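Local coordinates for putative antitoxin HigA3 (Mycobacterium tuberculosis H37Rv, PDB 6LTZ), which binds DNA, probably through a Cro/C1-type helix-turn-helix, and is the putative antitoxin of a type II toxin-antitoxin system, with HigB3 as its presumed toxin, at residues H50-Q53 / A54-A57. Sequence-based numbering, arbitrary orientation.
Sequences HARQ and ADVA
Asp55 reaches back past the start of its helix and takes the backbone N-H of Arg52, the N-cap residue, on OD2: N to OD2 is 2.8 Å and the hydrogen bond is nearly straight at 171°. The N-H meets the anti side of the carboxylate, 27° out of its plane. With CG beside its own backbone N (chi1 -62°), Asp55 turns the carboxylate toward the incoming chain, as in the side-chain half of a capping box. The first helical turn follows: Val56 N hydrogen-bonds to Arg52 O (3.1 Å) and Ala57 N to Gln53 O (2.9 Å). The tight part lies by Val56, whose CG2 sits 3.6 Å from Arg52 O and 4.1 Å from Ala51 CB. The other side is loose and solvent-exposed: the Arg52 chain bends at chi2 and chi3 and carries its guanidinium away, with NE 6.1 Å from Asp55 OD2, so any charge attraction is probably weak. This turn opens helix 53-60, the first of the predicted helix-turn-helix. Ala51 O accepts a hydrogen bond from Arg45 of helix 41-47, Gln53 NE2 hydrogen-bonds to Glu71 of helix 64-72, and Val56 packs on Tyr86 and Ala89 of helix 80-89.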
loop_
_atom_site.group_PDB
_atom_site.type_symbol
_atom_site.label_atom_id
_atom_site.label_comp_id
_atom_site.label_asym_id
_atom_site.label_seq_id
_atom_site.Cartn_x
_atom_site.Cartn_y
_atom_site.Cartn_z
ATOM N N HIS A 50 12.868 16.826 -9.846
ATOM C CA HIS A 50 12.842 17.021 -11.285
ATOM C C HIS A 50 13.004 15.716 -12.042
ATOM O O HIS A 50 13.370 15.715 -13.214
ATOM C CB HIS A 50 13.932 18.014 -11.685
ATOM C CG HIS A 50 13.760 19.363 -11.060
ATOM N ND1 HIS A 50 14.364 19.718 -9.873
ATOM C CD2 HIS A 50 13.037 20.439 -11.450
ATOM C CE1 HIS A 50 14.027 20.958 -9.563
ATOM N NE2 HIS A 50 13.222 21.417 -10.504
ATOM N N ALA A 51 12.716 14.604 -11.376
ATOM C CA ALA A 51 12.793 13.306 -12.035
ATOM C C ALA A 51 11.700 13.182 -13.086
ATOM O O ALA A 51 10.539 13.507 -12.829
ATOM C CB ALA A 51 12.686 12.173 -11.016
ATOM N N ARG A 52 12.086 12.722 -14.273
ATOM C CA ARG A 52 11.137 12.430 -15.338
ATOM C C ARG A 52 10.812 10.947 -15.312
ATOM O O ARG A 52 11.426 10.195 -14.558
ATOM C CB ARG A 52 11.713 12.831 -16.697
ATOM C CG ARG A 52 12.312 14.225 -16.714
ATOM C CD ARG A 52 11.231 15.287 -16.642
ATOM N NE ARG A 52 10.393 15.280 -17.837
ATOM C CZ ARG A 52 10.679 15.946 -18.951
ATOM N NH1 ARG A 52 11.789 16.670 -19.025
ATOM N NH2 ARG A 52 9.861 15.882 -19.990
ATOM N N GLN A 53 9.870 10.521 -16.147
ATOM C CA GLN A 53 9.403 9.138 -16.125
ATOM C C GLN A 53 10.503 8.136 -16.425
ATOM O O GLN A 53 10.573 7.086 -15.793
ATOM C CB GLN A 53 8.255 8.941 -17.114
ATOM C CG GLN A 53 6.896 9.321 -16.558
ATOM C CD GLN A 53 5.761 8.819 -17.429
ATOM O OE1 GLN A 53 5.987 8.292 -18.519
ATOM N NE2 GLN A 53 4.532 8.976 -16.949
ATOM N N ALA A 54 11.361 8.459 -17.389
ATOM C CA ALA A 54 12.474 7.582 -17.729
ATOM C C ALA A 54 13.512 7.533 -16.606
ATOM O O ALA A 54 14.189 6.524 -16.433
ATOM C CB ALA A 54 13.122 8.024 -19.034
ATOM N N ASP A 55 13.651 8.623 -15.856
ATOM C CA ASP A 55 14.562 8.624 -14.710
ATOM C C ASP A 55 14.086 7.620 -13.664
ATOM O O ASP A 55 14.866 6.796 -13.181
ATOM C CB ASP A 55 14.667 10.020 -14.092
ATOM C CG ASP A 55 15.235 11.044 -15.056
ATOM O OD1 ASP A 55 16.118 10.683 -15.868
ATOM O OD2 ASP A 55 14.789 12.210 -15.006
ATOM N N VAL A 56 12.800 7.692 -13.331
ATOM C CA VAL A 56 12.196 6.781 -12.358
ATOM C C VAL A 56 12.232 5.332 -12.839
ATOM O O VAL A 56 12.536 4.424 -12.062
ATOM C CB VAL A 56 10.740 7.174 -12.045
ATOM C CG1 VAL A 56 10.106 6.168 -11.081
ATOM C CG2 VAL A 56 10.693 8.572 -11.452
ATOM N N ALA A 57 11.934 5.115 -14.118
ATOM C CA ALA A 57 11.963 3.766 -14.676
ATOM C C ALA A 57 13.350 3.144 -14.532
ATOM O O ALA A 57 13.479 1.968 -14.192
ATOM C CB ALA A 57 11.531 3.779 -16.146
#